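PDB 4JXN: octaprenyl-diphosphate synthase, which probably makes all-trans-octaprenyl diphosphate, the quinone side-chain precursor, by adding five isopentenyl units to farnesyl diphosphate with magnesium as cofactor. Local coordinates for residues P59-A64 with A187-G192; D13-Y18 with D320-L325; D239-R244 with V266-K271. One frame throughout, in Å; residues are numbered along the deposited sequence.

Contact 1 (P59-A64 with A187-G192); sequences PMLTLA and AATEVG
Leu-61 lays its side chain against Thr-189, the two chains alongside each other and running in the same direction; Leu-61 CB comes 3.7 Å from Thr-189 CG2, and the leucine CG and both its methyls reach the same carbon. Next to this apolar pair, Leu-61 CB also meets Ala-188 CB at 4.1 Å. The polar element is a hydrogen bond from Thr-62 OG1 to Ala-188 O, 2.7 Å long. At the oxygen the angle is 105°, which shows that the hydroxyl approaches from the flank of the carbonyl, tilted out of its plane. The torsion of Thr-62 that sets OG1 beside its own backbone N (chi1 -62°) leaves CG2 on the other branch to meet Val-191 CG2 at 4.1 Å. Backbones come very close one turn on: Gly-192 CA lies 3.6 Å from Thr-62 O in a CA-H...O contact, and the short helix axes approach to 7.2 Å at a crossing angle of -22°. Thr-189 OG1 turns to helix 200-224, bonding Leu-206 O. The nearly parallel pair is buried among other helices: 75-94 packs on Thr-62, 9-34 on Leu-63, 139-162 on Val-191 and 200-224 on Leu-61.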
ATOM      1  N   PRO A  59      12.597  -9.035 -10.591  1.00 58.76           N
ATOM      2  CA  PRO A  59      12.668 -10.274  -9.822  1.00 49.65           C
ATOM      3  C   PRO A  59      13.900 -11.097 -10.161  1.00 75.78           C
ATOM      4  O   PRO A  59      14.414 -11.812  -9.285  1.00 56.95           O
ATOM      5  CB  PRO A  59      11.373 -11.014 -10.205  1.00 54.03           C
ATOM      6  CG  PRO A  59      10.948 -10.403 -11.479  1.00 55.95           C
ATOM      7  CD  PRO A  59      11.337  -8.954 -11.342  1.00 51.62           C
ATOM      8  N   MET A  60      14.358 -10.995 -11.415  1.00 49.50           N
ATOM      9  CA  MET A  60      15.612 -11.635 -11.858  1.00 61.68           C
ATOM     10  C   MET A  60      16.830 -11.178 -11.061  1.00 55.96           C
ATOM     11  O   MET A  60      17.743 -11.968 -10.791  1.00 45.47           O
ATOM     12  CB  MET A  60      15.894 -11.361 -13.345  1.00 71.31           C
ATOM     13  CG  MET A  60      15.328 -12.388 -14.331  1.00121.32           C
ATOM     14  SD  MET A  60      16.139 -12.396 -15.959  1.00 93.62           S
ATOM     15  CE  MET A  60      15.613 -10.828 -16.650  1.00 93.74           C
ATOM     16  N   LEU A  61      16.869  -9.895 -10.726  1.00 53.83           N
ATOM     17  CA  LEU A  61      17.967  -9.349  -9.927  1.00 47.96           C
ATOM     18  C   LEU A  61      18.109 -10.044  -8.577  1.00 65.53           C
ATOM     19  O   LEU A  61      19.224 -10.313  -8.121  1.00 57.37           O
ATOM     20  CB  LEU A  61      17.795  -7.850  -9.720  1.00 54.39           C
ATOM     21  CG  LEU A  61      18.089  -7.003 -10.962  1.00 66.07           C
ATOM     22  CD1 LEU A  61      17.786  -5.545 -10.676  1.00 72.74           C
ATOM     23  CD2 LEU A  61      19.532  -7.189 -11.441  1.00 64.40           C
ATOM     24  N   THR A  62      16.973 -10.348  -7.960  1.00 56.39           N
ATOM     25  CA  THR A  62      16.934 -10.956  -6.635  1.00 47.98           C
ATOM     26  C   THR A  62      17.454 -12.375  -6.691  1.00 51.00           C
ATOM     27  O   THR A  62      18.288 -12.774  -5.866  1.00 48.02           O
ATOM     28  CB  THR A  62      15.500 -10.904  -6.040  1.00 53.43           C
ATOM     29  OG1 THR A  62      15.106  -9.528  -5.896  1.00 52.09           O
ATOM     30  CG2 THR A  62      15.435 -11.606  -4.671  1.00 58.91           C
ATOM     31  N   LEU A  63      16.985 -13.131  -7.677  1.00 61.35           N
ATOM     32  CA  LEU A  63      17.406 -14.530  -7.837  1.00 60.92           C
ATOM     33  C   LEU A  63      18.867 -14.597  -8.207  1.00 73.56           C
ATOM     34  O   LEU A  63      19.650 -15.415  -7.680  1.00 54.96           O
ATOM     35  CB  LEU A  63      16.597 -15.203  -8.933  1.00 59.86           C
ATOM     36  CG  LEU A  63      15.087 -15.283  -8.703  1.00 73.70           C
ATOM     37  CD1 LEU A  63      14.350 -15.522 -10.017  1.00 59.59           C
ATOM     38  CD2 LEU A  63      14.791 -16.365  -7.675  1.00 55.52           C
ATOM     39  N   ALA A  64      19.241 -13.724  -9.132  1.00 42.58           N
ATOM     40  CA  ALA A  64      20.619 -13.686  -9.576  1.00 52.70           C
ATOM     41  C   ALA A  64      21.521 -13.409  -8.390  1.00 44.37           C
ATOM     42  O   ALA A  64      22.559 -14.051  -8.233  1.00 49.60           O
ATOM     43  CB  ALA A  64      20.800 -12.640 -10.634  1.00 47.70           C
ATOM     44  N   ALA A 187      17.180  -2.639  -3.976  1.00 50.76           N
ATOM     45  CA  ALA A 187      16.603  -3.475  -2.927  1.00 55.67           C
ATOM     46  C   ALA A 187      16.521  -4.911  -3.387  1.00 63.92           C
ATOM     47  O   ALA A 187      16.844  -5.818  -2.626  1.00 51.08           O
ATOM     48  CB  ALA A 187      15.223  -2.982  -2.540  1.00 51.02           C
ATOM     49  N   ALA A 188      16.086  -5.114  -4.632  1.00 39.76           N
ATOM     50  CA  ALA A 188      16.018  -6.470  -5.214  1.00 41.55           C
ATOM     51  C   ALA A 188      17.345  -7.241  -5.131  1.00 57.78           C
ATOM     52  O   ALA A 188      17.370  -8.423  -4.802  1.00 55.42           O
ATOM     53  CB  ALA A 188      15.540  -6.411  -6.649  1.00 44.25           C
ATOM     54  N   THR A 189      18.434  -6.556  -5.442  1.00 44.39           N
ATOM     55  CA  THR A 189      19.753  -7.152  -5.483  1.00 61.05           C
ATOM     56  C   THR A 189      20.266  -7.326  -4.079  1.00 45.61           C
ATOM     57  O   THR A 189      20.823  -8.370  -3.737  1.00 66.01           O
ATOM     58  CB  THR A 189      20.746  -6.256  -6.255  1.00 51.45           C
ATOM     59  OG1 THR A 189      20.687  -4.915  -5.753  1.00 69.81           O
ATOM     60  CG2 THR A 189      20.413  -6.244  -7.706  1.00 52.52           C
ATOM     61  N   GLU A 190      20.066  -6.289  -3.265  1.00 49.10           N
ATOM     62  CA  GLU A 190      20.501  -6.312  -1.883  1.00 54.02           C
ATOM     63  C   GLU A 190      19.826  -7.415  -1.069  1.00 64.27           C
ATOM     64  O   GLU A 190      20.513  -8.145  -0.362  1.00 51.37           O
ATOM     65  CB  GLU A 190      20.293  -4.946  -1.223  1.00 52.26           C
ATOM     66  CG  GLU A 190      21.133  -4.727   0.025  1.00 70.40           C
ATOM     67  CD  GLU A 190      20.753  -3.476   0.806  1.00 57.28           C
ATOM     68  OE1 GLU A 190      19.644  -2.939   0.610  1.00 67.30           O
ATOM     69  OE2 GLU A 190      21.579  -3.037   1.635  1.00 66.72           O
ATOM     70  N   VAL A 191      18.503  -7.557  -1.155  1.00 52.18           N
ATOM     71  CA  VAL A 191      17.847  -8.648  -0.407  1.00 53.94           C
ATOM     72  C   VAL A 191      18.286 -10.036  -0.862  1.00 67.09           C
ATOM     73  O   VAL A 191      18.313 -10.972  -0.059  1.00 59.10           O
ATOM     74  CB  VAL A 191      16.304  -8.586  -0.418  1.00 62.56           C
ATOM     75  CG1 VAL A 191      15.822  -7.327   0.294  1.00 61.62           C
ATOM     76  CG2 VAL A 191      15.740  -8.722  -1.828  1.00 56.64           C
ATOM     77  N   GLY A 192      18.624 -10.175  -2.141  1.00 53.66           N
ATOM     78  CA  GLY A 192      19.144 -11.441  -2.646  1.00 50.34           C
ATOM     79  C   GLY A 192      20.452 -11.821  -1.973  1.00 63.59           C
ATOM     80  O   GLY A 192      20.729 -12.994  -1.734  1.00 52.88           O
TER

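Contact 2 (D13-Y18 with D320-L325); sequences DRMAAY and DMLVDL
Met-321 pushes its extended side chain against helix 9-34 between Met-15 and Tyr-18, and this is the main bump of the contact. Its SD sits 3.7 Å from Met-15 CA, close against the helix backbone, and its CE ends 3.4 Å from Tyr-18 CB, with Arg-14 O beside it at 3.8 Å. The floor of this hollow is therefore helix backbone, and one wall is the root of the tyrosine. Met-321 and Tyr-18 cross at about a right angle, and the sulfur lies 4.7 Å from the centroid of the Tyr-18 ring, 32° off its normal: an oblique Met-aromatic contact. The answering bump is Met-15. With CG anti to the backbone N and the chain extended beyond, it is carried across to the other helix, where its SD lies 3.9 Å from Met-321 CB. Its CE rests over the cleft between two leucine methyls, 3.9 Å from Leu-322 CD2 and 4.1 Å from Leu-325 CD2. Toward solvent, Arg-14 NH1 and Asp-324 OD2 form a long salt bridge of 3.5 Å, with guanidinium and carboxylate planes 74° apart, so the groups do not pair flat. Toward the interior, Met-15 and Leu-322 pack on Ala-64 of helix 57-68, and Leu-325 on Tyr-209, whose OH is hydrogen-bonded to Leu-322 O. With 136° between their directions, this is helix-helix packing within the all-helical isoprenoid synthase fold of the family, where the first and last helices of the modelled chain meet.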
ATOM      1  N   ASP A  13      20.426 -13.936 -23.082  1.00 82.21           N
ATOM      2  CA  ASP A  13      19.737 -15.236 -23.040  1.00 82.16           C
ATOM      3  C   ASP A  13      20.304 -16.195 -21.977  1.00 74.41           C
ATOM      4  O   ASP A  13      19.560 -16.996 -21.408  1.00 65.78           O
ATOM      5  CB  ASP A  13      19.815 -15.928 -24.415  1.00 91.84           C
ATOM      6  CG  ASP A  13      18.933 -15.269 -25.464  1.00 71.23           C
ATOM      7  OD1 ASP A  13      17.702 -15.227 -25.263  1.00179.35           O
ATOM      8  OD2 ASP A  13      19.465 -14.813 -26.504  1.00116.15           O
ATOM      9  N   ARG A  14      21.615 -16.125 -21.731  1.00 62.06           N
ATOM     10  CA  ARG A  14      22.291 -17.047 -20.793  1.00 64.44           C
ATOM     11  C   ARG A  14      21.829 -16.831 -19.357  1.00 67.16           C
ATOM     12  O   ARG A  14      21.648 -17.784 -18.600  1.00 76.03           O
ATOM     13  CB  ARG A  14      23.811 -16.892 -20.891  1.00 57.50           C
ATOM     14  CG  ARG A  14      24.448 -17.814 -21.922  1.00 95.32           C
ATOM     15  CD  ARG A  14      25.495 -17.137 -22.793  1.00110.30           C
ATOM     16  NE  ARG A  14      26.403 -16.257 -22.061  1.00106.61           N
ATOM     17  CZ  ARG A  14      27.378 -15.555 -22.634  1.00 89.86           C
ATOM     18  NH1 ARG A  14      28.155 -14.761 -21.900  1.00 78.08           N
ATOM     19  NH2 ARG A  14      27.578 -15.634 -23.946  1.00 87.76           N
ATOM     20  N   MET A  15      21.635 -15.568 -18.999  1.00 80.68           N
ATOM     21  CA  MET A  15      21.084 -15.209 -17.706  1.00 67.23           C
ATOM     22  C   MET A  15      19.683 -15.794 -17.548  1.00105.27           C
ATOM     23  O   MET A  15      19.424 -16.515 -16.588  1.00 56.86           O
ATOM     24  CB  MET A  15      21.048 -13.686 -17.564  1.00 98.75           C
ATOM     25  CG  MET A  15      20.495 -13.206 -16.238  1.00107.38           C
ATOM     26  SD  MET A  15      21.030 -11.539 -15.822  1.00 81.41           S
ATOM     27  CE  MET A  15      20.229 -11.367 -14.229  1.00 91.03           C
ATOM     28  N   ALA A  16      18.798 -15.474 -18.496  1.00 50.75           N
ATOM     29  CA  ALA A  16      17.440 -16.020 -18.561  1.00 67.22           C
ATOM     30  C   ALA A  16      17.410 -17.544 -18.396  1.00 56.63           C
ATOM     31  O   ALA A  16      16.666 -18.073 -17.562  1.00 74.83           O
ATOM     32  CB  ALA A  16      16.795 -15.636 -19.891  1.00 56.11           C
ATOM     33  N   ALA A  17      18.214 -18.237 -19.204  1.00 69.72           N
ATOM     34  CA  ALA A  17      18.271 -19.706 -19.198  1.00 68.77           C
ATOM     35  C   ALA A  17      18.802 -20.263 -17.876  1.00 60.67           C
ATOM     36  O   ALA A  17      18.388 -21.326 -17.428  1.00 60.64           O
ATOM     37  CB  ALA A  17      19.134 -20.203 -20.351  1.00 84.57           C
ATOM     38  N   TYR A  18      19.726 -19.548 -17.252  1.00 57.27           N
ATOM     39  CA  TYR A  18      20.249 -19.972 -15.957  1.00 70.87           C
ATOM     40  C   TYR A  18      19.176 -19.821 -14.879  1.00 75.63           C
ATOM     41  O   TYR A  18      19.026 -20.680 -14.022  1.00 63.28           O
ATOM     42  CB  TYR A  18      21.483 -19.155 -15.605  1.00 50.89           C
ATOM     43  CG  TYR A  18      22.088 -19.478 -14.260  1.00 65.28           C
ATOM     44  CD1 TYR A  18      21.614 -18.874 -13.103  1.00 68.12           C
ATOM     45  CD2 TYR A  18      23.150 -20.367 -14.147  1.00 59.33           C
ATOM     46  CE1 TYR A  18      22.161 -19.160 -11.865  1.00103.18           C
ATOM     47  CE2 TYR A  18      23.709 -20.658 -12.910  1.00 87.15           C
ATOM     48  CZ  TYR A  18      23.208 -20.050 -11.772  1.00 80.09           C
ATOM     49  OH  TYR A  18      23.744 -20.320 -10.535  1.00 96.69           O
ATOM     50  N   ASP A 320      29.155 -12.600 -14.188  1.00 51.31           N
ATOM     51  CA  ASP A 320      29.327 -12.299 -15.603  1.00 61.40           C
ATOM     52  C   ASP A 320      28.010 -11.811 -16.209  1.00 69.19           C
ATOM     53  O   ASP A 320      27.991 -10.833 -16.948  1.00 74.18           O
ATOM     54  CB  ASP A 320      29.802 -13.552 -16.370  1.00 60.99           C
ATOM     55  CG  ASP A 320      31.208 -14.027 -15.962  1.00111.70           C
ATOM     56  OD1 ASP A 320      31.947 -13.302 -15.262  1.00 63.09           O
ATOM     57  OD2 ASP A 320      31.581 -15.149 -16.367  1.00 64.63           O
ATOM     58  N   MET A 321      26.925 -12.521 -15.899  1.00 56.35           N
ATOM     59  CA  MET A 321      25.583 -12.173 -16.358  1.00 73.27           C
ATOM     60  C   MET A 321      25.209 -10.741 -15.997  1.00 55.28           C
ATOM     61  O   MET A 321      24.588 -10.044 -16.779  1.00 56.43           O
ATOM     62  CB  MET A 321      24.567 -13.123 -15.725  1.00 53.29           C
ATOM     63  CG  MET A 321      24.623 -14.534 -16.290  1.00 64.51           C
ATOM     64  SD  MET A 321      23.772 -15.738 -15.242  1.00 80.01           S
ATOM     65  CE  MET A 321      24.336 -17.287 -15.945  1.00 95.75           C
ATOM     66  N   LEU A 322      25.594 -10.321 -14.798  1.00 46.40           N
ATOM     67  CA  LEU A 322      25.280  -8.981 -14.296  1.00 58.56           C
ATOM     68  C   LEU A 322      26.086  -7.876 -14.978  1.00 43.78           C
ATOM     69  O   LEU A 322      25.634  -6.727 -15.055  1.00 57.36           O
ATOM     70  CB  LEU A 322      25.533  -8.924 -12.793  1.00 42.17           C
ATOM     71  CG  LEU A 322      24.608  -9.716 -11.847  1.00 52.65           C
ATOM     72  CD1 LEU A 322      24.797  -9.240 -10.422  1.00 77.21           C
ATOM     73  CD2 LEU A 322      23.142  -9.613 -12.235  1.00 58.77           C
ATOM     74  N   VAL A 323      27.287  -8.229 -15.428  1.00 55.07           N
ATOM     75  CA  VAL A 323      28.145  -7.345 -16.226  1.00 45.41           C
ATOM     76  C   VAL A 323      27.505  -7.131 -17.599  1.00 45.78           C
ATOM     77  O   VAL A 323      27.245  -5.996 -17.991  1.00 60.91           O
ATOM     78  CB  VAL A 323      29.575  -7.931 -16.356  1.00 78.88           C
ATOM     79  CG1 VAL A 323      30.428  -7.108 -17.311  1.00 50.68           C
ATOM     80  CG2 VAL A 323      30.250  -8.034 -14.984  1.00 52.96           C
ATOM     81  N   ASP A 324      27.224  -8.235 -18.297  1.00 45.32           N
ATOM     82  CA  ASP A 324      26.501  -8.213 -19.568  1.00 67.37           C
ATOM     83  C   ASP A 324      25.186  -7.422 -19.470  1.00 51.64           C
ATOM     84  O   ASP A 324      24.818  -6.703 -20.397  1.00 69.28           O
ATOM     85  CB  ASP A 324      26.209  -9.647 -20.049  1.00 83.22           C
ATOM     86  CG  ASP A 324      27.478 -10.461 -20.324  1.00113.99           C
ATOM     87  OD1 ASP A 324      28.545  -9.861 -20.567  1.00 65.91           O
ATOM     88  OD2 ASP A 324      27.410 -11.711 -20.301  1.00 76.78           O
ATOM     89  N   LEU A 325      24.489  -7.565 -18.346  1.00 56.09           N
ATOM     90  CA  LEU A 325      23.231  -6.857 -18.115  1.00 59.31           C
ATOM     91  C   LEU A 325      23.471  -5.364 -18.102  1.00 61.43           C
ATOM     92  O   LEU A 325      22.647  -4.599 -18.591  1.00 51.91           O
ATOM     93  CB  LEU A 325      22.603  -7.289 -16.780  1.00 49.45           C
ATOM     94  CG  LEU A 325      21.231  -6.699 -16.421  1.00 76.87           C
ATOM     95  CD1 LEU A 325      20.223  -6.777 -17.564  1.00 50.06           C
ATOM     96  CD2 LEU A 325      20.691  -7.426 -15.200  1.00 55.40           C
TER

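Contact 3 (D239-R244 with V266-K271); sequences DDFRER and VRTIEK
The guanidinium of Arg-244 has the carbonyl oxygen of Ile-269 at its edge, only 1° out of its plane, and Lys-271 C over one face, 3.8 Å from Arg-244 NH1. The other flat group, the Phe-241 ring, has Thr-268 OG1 at its edge, 3.8 Å from CE1, while Ile-269 CD1 approaches obliquely, 4.2 Å from Phe-241 CD1. Arg-244, with positive phi, leaves the helical path in a Schellman motif, its N bonded back to Phe-241 O. Its side chain reaches the last turn of the neighbouring helix around Ile-269, in the helical isoprenoid synthase fold of this family. A bend at chi3 (62°) swings the guanidinium side-on to the carbonyl, letting two nitrogens grip one oxygen. Ile-269 CD1 also packs against Arg-244 CA at 4.1 Å, close to the turn. Thr-268 directs its hydroxyl to Phe-264 O in its own helix, and Phe-241 is covered further by Leu-279 and Ala-282 of helix 278-288. Of the two bonds to Ile-269 O, that from Arg-244 NE has a modelled length of 2.5 Å, which is doubtfully short; that from Arg-244 NH1 is 2.8 Å long and bent, with an angle of 134° at the hydrogen.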
ATOM      1  N   ASP A 239       6.515  12.098 -25.624  1.00102.80           N
ATOM      2  CA  ASP A 239       5.549  11.798 -24.576  1.00124.07           C
ATOM      3  C   ASP A 239       5.820  12.569 -23.289  1.00 97.11           C
ATOM      4  O   ASP A 239       4.930  13.216 -22.746  1.00191.38           O
ATOM      5  CB  ASP A 239       5.507  10.293 -24.303  1.00143.18           C
ATOM      6  CG  ASP A 239       4.776   9.526 -25.391  1.00165.50           C
ATOM      7  OD1 ASP A 239       4.360  10.157 -26.385  1.00167.38           O
ATOM      8  OD2 ASP A 239       4.632   8.294 -25.264  1.00 99.68           O
ATOM      9  N   ASP A 240       7.050  12.490 -22.805  1.00108.31           N
ATOM     10  CA  ASP A 240       7.480  13.215 -21.600  1.00111.97           C
ATOM     11  C   ASP A 240       7.287  14.726 -21.758  1.00 96.93           C
ATOM     12  O   ASP A 240       6.954  15.421 -20.785  1.00 95.60           O
ATOM     13  CB  ASP A 240       8.949  12.911 -21.271  1.00146.09           C
ATOM     14  CG  ASP A 240       9.140  11.543 -20.629  1.00158.55           C
ATOM     15  OD1 ASP A 240       8.414  11.238 -19.659  1.00107.89           O
ATOM     16  OD2 ASP A 240      10.024  10.780 -21.082  1.00 91.82           O
ATOM     17  N   PHE A 241       7.502  15.214 -22.985  1.00 94.64           N
ATOM     18  CA  PHE A 241       7.283  16.622 -23.350  1.00156.49           C
ATOM     19  C   PHE A 241       5.811  17.043 -23.216  1.00197.63           C
ATOM     20  O   PHE A 241       5.512  18.017 -22.521  1.00 67.54           O
ATOM     21  CB  PHE A 241       7.803  16.888 -24.776  1.00 97.59           C
ATOM     22  CG  PHE A 241       7.527  18.279 -25.284  1.00119.82           C
ATOM     23  CD1 PHE A 241       7.918  19.396 -24.550  1.00 81.24           C
ATOM     24  CD2 PHE A 241       6.895  18.475 -26.509  1.00110.62           C
ATOM     25  CE1 PHE A 241       7.666  20.676 -25.021  1.00101.00           C
ATOM     26  CE2 PHE A 241       6.640  19.753 -26.983  1.00 98.46           C
ATOM     27  CZ  PHE A 241       7.031  20.855 -26.239  1.00 76.42           C
ATOM     28  N   ARG A 242       4.903  16.292 -23.824  1.00 69.34           N
ATOM     29  CA  ARG A 242       3.486  16.570 -23.669  1.00113.32           C
ATOM     30  C   ARG A 242       3.065  16.426 -22.213  1.00107.87           C
ATOM     31  O   ARG A 242       2.311  17.250 -21.709  1.00 87.78           O
ATOM     32  CB  ARG A 242       2.667  15.660 -24.571  1.00 67.69           C
ATOM     33  CG  ARG A 242       3.329  15.462 -25.919  1.00 82.08           C
ATOM     34  CD  ARG A 242       2.683  14.362 -26.739  1.00147.55           C
ATOM     35  NE  ARG A 242       3.358  14.138 -28.016  1.00112.21           N
ATOM     36  CZ  ARG A 242       3.670  12.937 -28.492  1.00165.51           C
ATOM     37  NH1 ARG A 242       3.377  11.847 -27.798  1.00129.26           N
ATOM     38  NH2 ARG A 242       4.282  12.820 -29.661  1.00 95.04           N
ATOM     39  N   GLU A 243       3.580  15.393 -21.546  1.00124.17           N
ATOM     40  CA  GLU A 243       3.334  15.139 -20.111  1.00 72.41           C
ATOM     41  C   GLU A 243       3.872  16.213 -19.165  1.00 94.20           C
ATOM     42  O   GLU A 243       3.505  16.229 -17.986  1.00107.47           O
ATOM     43  CB  GLU A 243       3.948  13.799 -19.672  1.00143.00           C
ATOM     44  CG  GLU A 243       3.094  12.566 -19.921  1.00126.03           C
ATOM     45  CD  GLU A 243       3.671  11.332 -19.243  1.00179.30           C
ATOM     46  OE1 GLU A 243       4.006  10.358 -19.950  1.00157.00           O
ATOM     47  OE2 GLU A 243       3.808  11.344 -17.999  1.00133.48           O
ATOM     48  N   ARG A 244       4.767  17.074 -19.656  1.00 70.76           N
ATOM     49  CA  ARG A 244       5.312  18.180 -18.855  1.00101.74           C
ATOM     50  C   ARG A 244       6.138  17.609 -17.694  1.00111.62           C
ATOM     51  O   ARG A 244       6.260  18.201 -16.615  1.00 90.00           O
ATOM     52  CB  ARG A 244       4.186  19.111 -18.373  1.00106.46           C
ATOM     53  CG  ARG A 244       3.237  19.553 -19.490  1.00132.07           C
ATOM     54  CD  ARG A 244       1.896  20.040 -18.962  1.00 91.43           C
ATOM     55  NE  ARG A 244       2.074  21.208 -18.105  1.00105.97           N
ATOM     56  CZ  ARG A 244       1.147  21.724 -17.303  1.00 71.55           C
ATOM     57  NH1 ARG A 244       1.445  22.792 -16.557  1.00 72.81           N
ATOM     58  NH2 ARG A 244      -0.063  21.179 -17.229  1.00101.21           N
ATOM     59  N   VAL A 266       8.873  27.830 -20.024  1.00 77.48           N
ATOM     60  CA  VAL A 266       7.847  28.335 -19.096  1.00 80.39           C
ATOM     61  C   VAL A 266       6.425  28.074 -19.598  1.00 61.26           C
ATOM     62  O   VAL A 266       5.518  27.804 -18.811  1.00 83.87           O
ATOM     63  CB  VAL A 266       8.019  29.857 -18.876  1.00100.35           C
ATOM     64  CG1 VAL A 266       6.846  30.435 -18.093  1.00 83.02           C
ATOM     65  CG2 VAL A 266       9.349  30.165 -18.181  1.00 85.58           C
ATOM     66  N   ARG A 267       6.252  28.138 -20.913  1.00 97.17           N
ATOM     67  CA  ARG A 267       4.941  28.060 -21.553  1.00 61.44           C
ATOM     68  C   ARG A 267       4.417  26.641 -21.787  1.00 67.51           C
ATOM     69  O   ARG A 267       3.235  26.368 -21.563  1.00 88.07           O
ATOM     70  CB  ARG A 267       5.003  28.805 -22.899  1.00110.65           C
ATOM     71  CG  ARG A 267       3.737  28.734 -23.748  1.00 74.43           C
ATOM     72  CD  ARG A 267       3.761  29.741 -24.901  1.00120.68           C
ATOM     73  NE  ARG A 267       4.726  29.409 -25.957  1.00 73.33           N
ATOM     74  CZ  ARG A 267       4.578  28.424 -26.850  1.00 71.39           C
ATOM     75  NH1 ARG A 267       5.522  28.212 -27.762  1.00 63.61           N
ATOM     76  NH2 ARG A 267       3.504  27.635 -26.841  1.00 88.87           N
ATOM     77  N   THR A 268       5.279  25.759 -22.285  1.00 98.68           N
ATOM     78  CA  THR A 268       4.876  24.408 -22.716  1.00108.00           C
ATOM     79  C   THR A 268       4.918  23.364 -21.587  1.00 73.22           C
ATOM     80  O   THR A 268       4.451  22.228 -21.759  1.00 68.59           O
ATOM     81  CB  THR A 268       5.784  23.911 -23.861  1.00103.85           C
ATOM     82  OG1 THR A 268       7.160  24.068 -23.484  1.00 83.00           O
ATOM     83  CG2 THR A 268       5.532  24.697 -25.140  1.00 83.48           C
ATOM     84  N   ILE A 269       5.489  23.762 -20.452  1.00 70.01           N
ATOM     85  CA  ILE A 269       5.701  22.890 -19.301  1.00104.46           C
ATOM     86  C   ILE A 269       4.918  23.436 -18.104  1.00 71.32           C
ATOM     87  O   ILE A 269       4.013  22.772 -17.600  1.00134.69           O
ATOM     88  CB  ILE A 269       7.209  22.791 -18.942  1.00 87.94           C
ATOM     89  CG1 ILE A 269       8.034  22.318 -20.151  1.00 96.21           C
ATOM     90  CG2 ILE A 269       7.429  21.871 -17.748  1.00135.74           C
ATOM     91  CD1 ILE A 269       7.651  20.954 -20.690  1.00 85.91           C
ATOM     92  N   GLU A 270       5.250  24.648 -17.663  1.00 86.00           N
ATOM     93  CA  GLU A 270       4.592  25.230 -16.492  1.00108.95           C
ATOM     94  C   GLU A 270       3.184  25.767 -16.775  1.00101.31           C
ATOM     95  O   GLU A 270       2.332  25.750 -15.888  1.00159.74           O
ATOM     96  CB  GLU A 270       5.474  26.302 -15.863  1.00 59.64           C
ATOM     97  CG  GLU A 270       6.744  25.727 -15.261  1.00 96.09           C
ATOM     98  CD  GLU A 270       7.497  26.728 -14.412  1.00127.49           C
ATOM     99  OE1 GLU A 270       7.260  27.945 -14.580  1.00 99.91           O
ATOM    100  OE2 GLU A 270       8.326  26.298 -13.580  1.00 86.21           O
ATOM    101  N   LYS A 271       2.938  26.222 -18.002  1.00109.59           N
ATOM    102  CA  LYS A 271       1.587  26.623 -18.423  1.00 94.08           C
ATOM    103  C   LYS A 271       0.851  25.516 -19.187  1.00 74.22           C
ATOM    104  O   LYS A 271      -0.361  25.586 -19.372  1.00108.23           O
ATOM    105  CB  LYS A 271       1.648  27.885 -19.285  1.00104.83           C
ATOM    106  CG  LYS A 271       1.909  29.159 -18.503  1.00117.96           C
ATOM    107  CD  LYS A 271       0.654  29.651 -17.799  1.00154.09           C
ATOM    108  CE  LYS A 271       0.845  31.055 -17.253  1.00139.90           C
ATOM    109  NZ  LYS A 271       2.026  31.145 -16.351  1.00103.51           N
TER

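In the fold
From the N terminus, helix 9-34 opens contact 2, which closes only when helix 317-330 returns, with 301 residues between the two segments. Both other contacts lie within that span. Contact 1 joins helices 57-68 and 170-196, with 122 residues between 59-64 and 187-192, 84 of them helical; contact 3 follows in series, with 21 residues between 239-244 and 266-271. Contacts 1 and 2 are neighbours, their centres 14 Å apart: Ala-64 CB meets Met-15 CE at 3.9 Å and Leu-322 CD2 at 4.1 Å, so both terminal helices pack on helix 57-68. Contact 3 lies on the opposite side of the chain's centre from the other two, its nearest atoms about 20 Å from those of contact 2.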